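Local coordinates for probable ribose-5-phosphate isomerase B (Mycoplasma genitalium, PDB 6MU0), which probably interconverts ribulose 5-phosphate and ribose 5-phosphate in the non-oxidative pentose phosphate pathway, at residues 111-116 with 133-138; 22-27 with 126-131; 89-94 with 154-159. One frame throughout, in Å; residues are numbered along the deposited sequence. Where two conformers were deposited one is given.

How the interactions relate
Following the chain from the N terminus, residues 22-27 come first, on the helix after the first strand. Interaction 2 closes a long loop by bringing this helix against 126-131 of helix 125-137. Residues 89-94 start a second long loop, which interaction 3 closes at 154-159, the end of the C-terminal helix. Interaction 1, which packs helix 125-137 on strand 115-117 and the loop before it, falls wholly within that second loop. Interactions 1 and 2 cross along the chain and share helix 125-137; Leu116 touches Ile131 between them. Interactions 2 and 3 also cross, but lie on opposite sides of the chain's centre. Asn114 joins interaction 1 to interaction 3 through Gly92 and Leu94.

Interaction 1: residues 111-116 with 133-138; sequences DNANVL and DDFLKA
This contact packs helix 125-137 onto strand 115-117 of the parallel sheet, in the alpha/beta core of the LacAB/RpiB fold. Phe135 of the helix carries it, meeting Leu116 of the strand with a ring face and Ala113 of the preceding loop with its edge. All three residues are buried. The Phe135 CG lies anti to the backbone N (chi1 -180°), which sends the ring out from the helix toward the sheet.

Leu116 lies over one face of the ring. Its CB sits 4.0 Å from the centroid of the Phe135 ring, 10° off the ring normal, a CH-pi contact. The two side chains run past each other in opposite directions. The leucine branches therefore reach back toward the root of the phenylalanine. Leu116 CD1 is 4.0 Å from Phe135 CD1, and Leu116 CD2 is 4.0 Å from Phe135 CG.

Ala113 meets the far end of the ring. Its CB lies at the ring edge, in plane, 3.8 Å from Phe135 CE1. The carbonyl comes in obliquely, with Ala113 O 3.4 Å from Phe135 CZ. No hydrogen bond links the two segments; apart from this carbonyl the touching atoms are all carbon.

Arg108 of helix 101-109 makes a cation-pi contact with Phe135 and donates a hydrogen bond to its carbonyl O. Ala107 of the same helix also touches the Phe135 side chain. Strand 115-117 lies between strands 72-75 and 95-97, and Val115 bonds through its backbone to Leu94 and Ala96. Phe135 thus lies where helix 125-137, helix 101-109 and the sheet meet.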
loop_
_atom_site.group_PDB
_atom_site.type_symbol
_atom_site.label_atom_id
_atom_site.label_comp_id
_atom_site.label_asym_id
_atom_site.label_seq_id
_atom_site.Cartn_x
_atom_site.Cartn_y
_atom_site.Cartn_z
ATOM N N ASP A 111 -10.790 -2.462 -7.124
ATOM C CA ASP A 111 -9.527 -2.218 -7.807
ATOM C C ASP A 111 -8.476 -3.289 -7.560
ATOM O O ASP A 111 -7.398 -3.213 -8.158
ATOM C CB ASP A 111 -8.947 -0.859 -7.390
ATOM C CG ASP A 111 -9.926 0.266 -7.545
ATOM O OD1 ASP A 111 -10.195 0.669 -8.686
ATOM O OD2 ASP A 111 -10.420 0.760 -6.517
ATOM N N ASN A 112 -8.752 -4.260 -6.689
ATOM C CA ASN A 112 -7.812 -5.336 -6.365
ATOM C C ASN A 112 -6.429 -4.803 -5.998
ATOM O O ASN A 112 -5.405 -5.399 -6.327
ATOM C CB ASN A 112 -7.710 -6.371 -7.486
ATOM C CG ASN A 112 -7.147 -7.680 -6.999
ATOM O OD1 ASN A 112 -7.248 -8.001 -5.815
ATOM N ND2 ASN A 112 -6.540 -8.444 -7.901
ATOM N N ALA A 113 -6.388 -3.667 -5.308
ATOM C CA ALA A 113 -5.097 -3.051 -5.041
ATOM C C ALA A 113 -4.225 -3.981 -4.210
ATOM O O ALA A 113 -4.698 -4.629 -3.276
ATOM C CB ALA A 113 -5.295 -1.741 -4.284
ATOM N N ASN A 114 -2.939 -4.040 -4.547
ATOM C CA ASN A 114 -1.977 -4.725 -3.696
ATOM C C ASN A 114 -1.022 -3.781 -2.983
ATOM O O ASN A 114 -0.183 -4.247 -2.206
ATOM C CB ASN A 114 -1.236 -5.850 -4.433
ATOM C CG ASN A 114 -0.568 -5.384 -5.710
ATOM O OD1 ASN A 114 -0.316 -4.193 -5.906
ATOM N ND2 ASN A 114 -0.268 -6.332 -6.592
ATOM N N VAL A 115 -1.160 -2.469 -3.191
ATOM C CA VAL A 115 -0.413 -1.469 -2.447
ATOM C C VAL A 115 -1.386 -0.377 -2.026
ATOM O O VAL A 115 -2.135 0.156 -2.858
ATOM C CB VAL A 115 0.763 -0.889 -3.258
ATOM C CG1 VAL A 115 1.413 0.286 -2.526
ATOM C CG2 VAL A 115 1.810 -1.971 -3.544
ATOM N N LEU A 116 -1.390 -0.075 -0.732
ATOM C CA LEU A 116 -2.228 0.946 -0.129
ATOM C C LEU A 116 -1.349 2.154 0.161
ATOM O O LEU A 116 -0.334 2.031 0.857
ATOM C CB LEU A 116 -2.812 0.392 1.170
ATOM C CG LEU A 116 -3.601 1.368 2.034
ATOM C CD1 LEU A 116 -4.854 1.850 1.321
ATOM C CD2 LEU A 116 -3.942 0.688 3.356
ATOM N N ASP A 133 -7.209 -1.266 8.318
ATOM C CA ASP A 133 -8.003 -2.412 8.753
ATOM C C ASP A 133 -9.067 -2.779 7.723
ATOM O O ASP A 133 -9.272 -3.963 7.427
ATOM C CB ASP A 133 -8.658 -2.125 10.107
ATOM C CG ASP A 133 -7.687 -2.237 11.282
ATOM O OD1 ASP A 133 -6.560 -2.754 11.115
ATOM O OD2 ASP A 133 -8.073 -1.801 12.386
ATOM N N ASP A 134 -9.763 -1.781 7.172
ATOM C CA ASP A 134 -10.831 -2.087 6.223
ATOM C C ASP A 134 -10.272 -2.581 4.894
ATOM O O ASP A 134 -10.873 -3.446 4.246
ATOM C CB ASP A 134 -11.754 -0.884 6.031
ATOM C CG ASP A 134 -13.201 -1.205 6.379
ATOM O OD1 ASP A 134 -13.441 -2.213 7.085
ATOM O OD2 ASP A 134 -14.105 -0.470 5.935
ATOM N N PHE A 135 -9.122 -2.046 4.478
ATOM C CA PHE A 135 -8.461 -2.530 3.271
ATOM C C PHE A 135 -8.077 -3.998 3.411
ATOM O O PHE A 135 -8.302 -4.797 2.495
ATOM C CB PHE A 135 -7.228 -1.663 3.016
ATOM C CG PHE A 135 -6.444 -2.043 1.793
ATOM C CD1 PHE A 135 -6.800 -1.550 0.551
ATOM C CD2 PHE A 135 -5.326 -2.857 1.888
ATOM C CE1 PHE A 135 -6.070 -1.869 -0.574
ATOM C CE2 PHE A 135 -4.593 -3.188 0.763
ATOM C CZ PHE A 135 -4.969 -2.694 -0.469
ATOM N N LEU A 136 -7.527 -4.377 4.568
ATOM C CA LEU A 136 -7.097 -5.758 4.767
ATOM C C LEU A 136 -8.276 -6.709 4.932
ATOM O O LEU A 136 -8.193 -7.872 4.520
ATOM C CB LEU A 136 -6.169 -5.848 5.977
ATOM C CG LEU A 136 -4.820 -5.158 5.787
ATOM C CD1 LEU A 136 -4.027 -5.176 7.067
ATOM C CD2 LEU A 136 -4.042 -5.829 4.671
ATOM N N LYS A 137 -9.372 -6.241 5.531
ATOM C CA LYS A 137 -10.546 -7.083 5.741
ATOM C C LYS A 137 -11.341 -7.301 4.459
ATOM O O LYS A 137 -11.996 -8.339 4.312
ATOM C CB LYS A 137 -11.441 -6.446 6.807
ATOM C CG LYS A 137 -12.630 -7.288 7.237
ATOM C CD LYS A 137 -13.424 -6.584 8.329
ATOM C CE LYS A 137 -14.605 -7.425 8.789
ATOM N NZ LYS A 137 -15.384 -6.744 9.863
ATOM N N ALA A 138 -11.306 -6.345 3.537
ATOM C CA ALA A 138 -12.088 -6.432 2.318
ATOM C C ALA A 138 -11.510 -7.492 1.383
ATOM O O ALA A 138 -10.343 -7.880 1.481
ATOM C CB ALA A 138 -12.101 -5.076 1.616
#

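Interaction 2: residues 22-27 with 126-131; sequences LTLKKI and SENIKI
Two pairs of side chains join helix 22-34 to helix 125-137: Leu24 with Asn128, and Ile27 with Ile129. No hydrogen bond runs between the segments. The backbones stay well apart, with the CA atoms of Leu24 and Asn128 8.2 Å from each other. Side chains alone bridge the gap.

The purely apolar pair is Ile27 with Ile129. Ile27 CG2 meets the end of the Ile129 chain, 3.9 Å from Ile129 CD1 and 4.1 Å from Ile129 CG1. The two side chains cross at about a right angle. In Ile27 it is the CG2 branch that lies anti to the backbone N, and this methyl does the touching. In Ile129 the longer branch reaches across, bent at its second torsion (chi2 -71°). This pair is partly exposed.

The mixed pair is Leu24 with Asn128, and both residues are buried. These side chains also cross nearly at a right angle. Both Leu24 methyls come up on the same side of the asparagine. Leu24 CD1 rests 3.9 Å from Asn128 CB, at the root of the side chain. Leu24 CD2 lies above the plane of the amide, displaced toward its nitrogen, 3.4 Å from Asn128 ND2. The ND2 contact is packing of a methyl against a polar atom.

The polar partner of that amide lies beyond the two helices. Asn128 ND2 donates a hydrogen bond to Ser119 O, in the loop after strand 115-117. Asn128 thus turns one side of its amide to Leu24 while its nitrogen ties helix 125-137 to that loop. Leu24 and Ile27 also touch Asp125 of helix 125-137, while Ile129 reaches Ile28 and His31 of helix 22-34. Helix 22-34 follows strand 12-16, and helix 125-137 follows strand 115-117 of the same parallel sheet.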
loop_
_atom_site.group_PDB
_atom_site.type_symbol
_atom_site.label_atom_id
_atom_site.label_comp_id
_atom_site.label_asym_id
_atom_site.label_seq_id
_atom_site.Cartn_x
_atom_site.Cartn_y
_atom_site.Cartn_z
ATOM N N LEU A 22 7.178 8.558 9.676
ATOM C CA LEU A 22 7.817 7.550 10.521
ATOM C C LEU A 22 6.945 7.142 11.704
ATOM O O LEU A 22 6.902 5.957 12.063
ATOM C CB LEU A 22 9.169 8.048 11.015
ATOM C CG LEU A 22 10.151 8.419 9.906
ATOM C CD1 LEU A 22 11.485 8.832 10.511
ATOM C CD2 LEU A 22 10.325 7.262 8.943
ATOM N N THR A 23 6.289 8.105 12.358
ATOM C CA THR A 23 5.453 7.764 13.506
ATOM C C THR A 23 4.291 6.874 13.079
ATOM O O THR A 23 4.009 5.847 13.706
ATOM C CB THR A 23 4.958 9.044 14.186
ATOM O OG1 THR A 23 6.081 9.761 14.719
ATOM C CG2 THR A 23 3.984 8.719 15.312
ATOM N N LEU A 24 3.599 7.262 12.007
ATOM C CA LEU A 24 2.490 6.457 11.512
ATOM C C LEU A 24 2.960 5.073 11.087
ATOM O O LEU A 24 2.283 4.072 11.350
ATOM C CB LEU A 24 1.817 7.176 10.351
ATOM C CG LEU A 24 0.664 6.403 9.716
ATOM C CD1 LEU A 24 -0.475 6.178 10.707
ATOM C CD2 LEU A 24 0.175 7.096 8.459
ATOM N N LYS A 25 4.124 4.993 10.435
ATOM C CA LYS A 25 4.635 3.699 9.999
ATOM C C LYS A 25 4.814 2.748 11.178
ATOM O O LYS A 25 4.429 1.575 11.101
ATOM C CB LYS A 25 5.942 3.884 9.231
ATOM C CG LYS A 25 6.598 2.565 8.849
ATOM C CD LYS A 25 7.519 2.714 7.652
ATOM C CE LYS A 25 8.705 3.635 7.918
ATOM N NZ LYS A 25 9.658 3.061 8.902
ATOM N N LYS A 26 5.399 3.230 12.282
ATOM C CA LYS A 26 5.557 2.352 13.443
ATOM C C LYS A 26 4.208 1.963 14.034
ATOM O O LYS A 26 4.005 0.806 14.423
ATOM C CB LYS A 26 6.440 2.980 14.525
ATOM C CG LYS A 26 6.566 2.054 15.750
ATOM C CD LYS A 26 7.493 2.564 16.844
ATOM C CE LYS A 26 7.523 1.581 18.018
ATOM N NZ LYS A 26 8.443 2.034 19.097
ATOM N N ILE A 27 3.280 2.918 14.141
ATOM C CA ILE A 27 1.947 2.605 14.648
ATOM C C ILE A 27 1.307 1.491 13.826
ATOM O O ILE A 27 0.780 0.513 14.371
ATOM C CB ILE A 27 1.070 3.868 14.669
ATOM C CG1 ILE A 27 1.582 4.864 15.709
ATOM C CG2 ILE A 27 -0.384 3.498 14.935
ATOM C CD1 ILE A 27 0.920 6.232 15.631
ATOM N N SER A 126 -5.581 7.819 13.624
ATOM C CA SER A 126 -6.740 6.969 13.855
ATOM C C SER A 126 -7.422 6.598 12.547
ATOM O O SER A 126 -7.768 5.433 12.324
ATOM C CB SER A 126 -7.723 7.667 14.786
ATOM O OG SER A 126 -8.872 6.858 14.925
ATOM N N GLU A 127 -7.639 7.582 11.671
ATOM C CA GLU A 127 -8.297 7.295 10.400
ATOM C C GLU A 127 -7.440 6.383 9.532
ATOM O O GLU A 127 -7.960 5.481 8.862
ATOM C CB GLU A 127 -8.623 8.591 9.658
ATOM C CG GLU A 127 -9.396 8.387 8.360
ATOM C CD GLU A 127 -10.882 8.196 8.573
ATOM O OE1 GLU A 127 -11.333 8.222 9.736
ATOM O OE2 GLU A 127 -11.603 8.029 7.567
ATOM N N ASN A 128 -6.119 6.600 9.534
ATOM C CA ASN A 128 -5.240 5.732 8.757
ATOM C C ASN A 128 -5.285 4.286 9.249
ATOM O O ASN A 128 -5.268 3.356 8.439
ATOM C CB ASN A 128 -3.826 6.306 8.724
ATOM C CG ASN A 128 -3.648 7.299 7.594
ATOM O OD1 ASN A 128 -4.174 7.086 6.502
ATOM N ND2 ASN A 128 -2.921 8.390 7.849
ATOM N N ILE A 129 -5.343 4.067 10.567
ATOM C CA ILE A 129 -5.489 2.698 11.065
ATOM C C ILE A 129 -6.794 2.081 10.576
ATOM O O ILE A 129 -6.839 0.909 10.182
ATOM C CB ILE A 129 -5.383 2.673 12.601
ATOM C CG1 ILE A 129 -3.934 2.895 13.042
ATOM C CG2 ILE A 129 -5.923 1.361 13.160
ATOM C CD1 ILE A 129 -3.008 1.722 12.742
ATOM N N LYS A 130 -7.881 2.857 10.602
ATOM C CA LYS A 130 -9.162 2.336 10.127
ATOM C C LYS A 130 -9.109 2.000 8.642
ATOM O O LYS A 130 -9.696 1.004 8.199
ATOM C CB LYS A 130 -10.270 3.352 10.389
ATOM C CG LYS A 130 -10.524 3.588 11.858
ATOM C CD LYS A 130 -11.426 4.785 12.080
ATOM C CE LYS A 130 -11.442 5.180 13.540
ATOM N NZ LYS A 130 -12.221 6.431 13.730
ATOM N N ILE A 131 -8.433 2.842 7.860
ATOM C CA ILE A 131 -8.260 2.578 6.434
ATOM C C ILE A 131 -7.519 1.263 6.228
ATOM O O ILE A 131 -7.936 0.409 5.437
ATOM C CB ILE A 131 -7.528 3.761 5.779
ATOM C CG1 ILE A 131 -8.452 4.985 5.701
ATOM C CG2 ILE A 131 -6.960 3.370 4.418
ATOM C CD1 ILE A 131 -7.724 6.278 5.393
#

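Interaction 3: residues 89-94 with 154-159; sequences KVKGVL and RYEKET
Glu156 binds the turn at residues 90-93 through one carboxylate oxygen. Gly92 N donates a hydrogen bond to Glu156 OE2 at 2.7 Å, with an N-H...O angle of 160°. The amide meets the syn side of the oxygen, 29° out of the carboxylate plane. The other oxygen faces Lys91, with Glu156 OE1 3.5 Å from Lys91 CA.

The Lys91 side chain packs alongside the glutamate, running in the opposite direction. Lys91 CD lies 3.7 Å from Glu156 OE1, and Lys91 CE reaches 3.5 Å from Glu156 O. The lysine chain bends at chi2 and chi4. Its ammonium group does not touch the carboxylate: Lys91 NZ stays 4.8 Å from Glu156 OE1. The opposite charges may still attract at this range.

Two waters add to the shell. One donates to Glu156 OE1 at 2.8 Å and to Lys89 O, and accepts from Lys91 NZ, so it relays between the two charged groups. The other donates to Glu156 OE2 at 3.1 Å and weakly to Val93 O. Each carboxylate oxygen thus has a water partner, and OE2 has the Gly92 amide as well.

Further out, backbone shape positions the donor. Residues 90-93 form a type II beta turn, closed by Val93 N to Val90 O. Gly92 takes the positive phi of this turn (83°). On the helix side, Glu156 CG sits between the backbone N and the carbonyl carbon, and the chain then extends straight to the turn.

The site is far from the substrate pocket. Val90 packs on helix 53-66, Leu94 touches Ile149 and Ile152 of helix 144-158, and Asn114, just before strand 115-117, bonds to Gly92 and Leu94. The end of the C-terminal helix is thereby fastened to the loop leading into strand 95-97, the outermost on that side within this chain.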
loop_
_atom_site.group_PDB
_atom_site.type_symbol
_atom_site.label_atom_id
_atom_site.label_comp_id
_atom_site.label_asym_id
_atom_site.label_seq_id
_atom_site.Cartn_x
_atom_site.Cartn_y
_atom_site.Cartn_z
ATOM N N LYS A 89 4.266 2.471 -11.219
ATOM C CA LYS A 89 5.187 2.210 -12.318
ATOM C C LYS A 89 5.679 0.769 -12.328
ATOM O O LYS A 89 6.185 0.310 -13.355
ATOM C CB LYS A 89 6.398 3.145 -12.257
ATOM C CG LYS A 89 6.086 4.618 -12.390
ATOM C CD LYS A 89 5.403 4.907 -13.710
ATOM C CE LYS A 89 5.046 6.377 -13.861
ATOM N NZ LYS A 89 4.367 6.602 -15.167
ATOM N N VAL A 90 5.544 0.050 -11.222
ATOM C CA VAL A 90 6.139 -1.269 -11.058
ATOM C C VAL A 90 5.203 -2.330 -11.626
ATOM O O VAL A 90 3.991 -2.316 -11.370
ATOM C CB VAL A 90 6.464 -1.519 -9.575
ATOM C CG1 VAL A 90 7.068 -2.897 -9.379
ATOM C CG2 VAL A 90 7.405 -0.433 -9.066
ATOM N N LYS A 91 5.773 -3.257 -12.396
ATOM C CA LYS A 91 4.988 -4.312 -13.024
ATOM C C LYS A 91 4.255 -5.142 -11.982
ATOM O O LYS A 91 4.839 -5.580 -10.986
ATOM C CB LYS A 91 5.911 -5.225 -13.826
ATOM C CG LYS A 91 6.542 -4.555 -15.030
ATOM C CD LYS A 91 5.513 -4.247 -16.106
ATOM C CE LYS A 91 6.144 -3.523 -17.288
ATOM N NZ LYS A 91 6.647 -2.180 -16.898
ATOM N N GLY A 92 2.964 -5.365 -12.223
ATOM C CA GLY A 92 2.155 -6.176 -11.344
ATOM C C GLY A 92 1.609 -5.449 -10.140
ATOM O O GLY A 92 0.819 -6.036 -9.388
ATOM N N VAL A 93 1.994 -4.203 -9.927
ATOM C CA VAL A 93 1.527 -3.449 -8.774
ATOM C C VAL A 93 0.282 -2.660 -9.146
ATOM O O VAL A 93 0.192 -2.069 -10.228
ATOM C CB VAL A 93 2.648 -2.544 -8.230
ATOM C CG1 VAL A 93 2.107 -1.577 -7.180
ATOM C CG2 VAL A 93 3.752 -3.407 -7.647
ATOM N N LEU A 94 -0.693 -2.662 -8.243
ATOM C CA LEU A 94 -1.907 -1.862 -8.357
ATOM C C LEU A 94 -1.994 -1.073 -7.054
ATOM O O LEU A 94 -2.331 -1.629 -6.006
ATOM C CB LEU A 94 -3.115 -2.770 -8.562
ATOM C CG LEU A 94 -3.112 -3.571 -9.870
ATOM C CD1 LEU A 94 -4.224 -4.609 -9.812
ATOM C CD2 LEU A 94 -3.262 -2.661 -11.087
ATOM N N ARG A 154 -2.787 -6.105 -19.027
ATOM C CA ARG A 154 -2.439 -6.310 -20.429
ATOM C C ARG A 154 -1.696 -5.111 -21.004
ATOM O O ARG A 154 -0.728 -5.276 -21.754
ATOM C CB ARG A 154 -3.694 -6.610 -21.243
ATOM C CG ARG A 154 -3.387 -7.240 -22.584
ATOM C CD ARG A 154 -4.522 -8.131 -23.057
ATOM N NE ARG A 154 -5.515 -7.396 -23.833
ATOM C CZ ARG A 154 -5.409 -7.158 -25.136
ATOM N NH1 ARG A 154 -6.361 -6.487 -25.770
ATOM N NH2 ARG A 154 -4.345 -7.586 -25.804
ATOM N N TYR A 155 -2.139 -3.896 -20.675
ATOM C CA TYR A 155 -1.436 -2.712 -21.156
ATOM C C TYR A 155 0.022 -2.725 -20.715
ATOM O O TYR A 155 0.928 -2.514 -21.527
ATOM C CB TYR A 155 -2.128 -1.429 -20.680
ATOM C CG TYR A 155 -1.435 -0.170 -21.168
ATOM C CD1 TYR A 155 -0.306 0.328 -20.518
ATOM C CD2 TYR A 155 -1.900 0.514 -22.284
ATOM C CE1 TYR A 155 0.346 1.462 -20.978
ATOM C CE2 TYR A 155 -1.258 1.656 -22.748
ATOM C CZ TYR A 155 -0.136 2.126 -22.089
ATOM O OH TYR A 155 0.511 3.256 -22.542
ATOM N N GLU A 156 0.273 -2.944 -19.422
ATOM C CA GLU A 156 1.656 -2.826 -18.964
ATOM C C GLU A 156 2.525 -3.950 -19.512
ATOM O O GLU A 156 3.718 -3.745 -19.757
ATOM C CB GLU A 156 1.759 -2.688 -17.437
ATOM C CG GLU A 156 1.531 -3.957 -16.649
ATOM C CD GLU A 156 1.812 -3.809 -15.152
ATOM O OE1 GLU A 156 2.374 -2.781 -14.695
ATOM O OE2 GLU A 156 1.458 -4.751 -14.421
ATOM N N LYS A 157 1.942 -5.129 -19.746
ATOM C CA LYS A 157 2.712 -6.249 -20.272
ATOM C C LYS A 157 2.992 -6.120 -21.764
ATOM O O LYS A 157 4.017 -6.621 -22.233
ATOM C CB LYS A 157 1.977 -7.563 -20.016
ATOM C CG LYS A 157 1.988 -8.034 -18.576
ATOM C CD LYS A 157 1.226 -9.342 -18.444
ATOM C CE LYS A 157 1.349 -9.920 -17.044
ATOM N NZ LYS A 157 0.463 -11.105 -16.857
ATOM N N GLU A 158 2.103 -5.480 -22.525
ATOM C CA GLU A 158 2.208 -5.454 -23.980
ATOM C C GLU A 158 2.713 -4.129 -24.539
ATOM O O GLU A 158 3.039 -4.063 -25.730
ATOM C CB GLU A 158 0.859 -5.806 -24.624
ATOM C CG GLU A 158 0.338 -7.187 -24.259
ATOM C CD GLU A 158 -0.937 -7.548 -24.999
ATOM O OE1 GLU A 158 -1.451 -6.697 -25.754
ATOM O OE2 GLU A 158 -1.425 -8.685 -24.825
ATOM N N THR A 159 2.792 -3.083 -23.723
ATOM C CA THR A 159 3.279 -1.788 -24.184
ATOM C C THR A 159 4.727 -1.580 -23.748
ATOM O O THR A 159 5.631 -1.498 -24.581
ATOM C CB THR A 159 2.416 -0.632 -23.630
ATOM O OG1 THR A 159 1.026 -0.953 -23.781
ATOM C CG2 THR A 159 2.712 0.668 -24.371
HETATM O O HOH W 1 4.522 -1.061 -15.324
HETATM O O HOH W 2 -0.510 -4.255 -12.126
#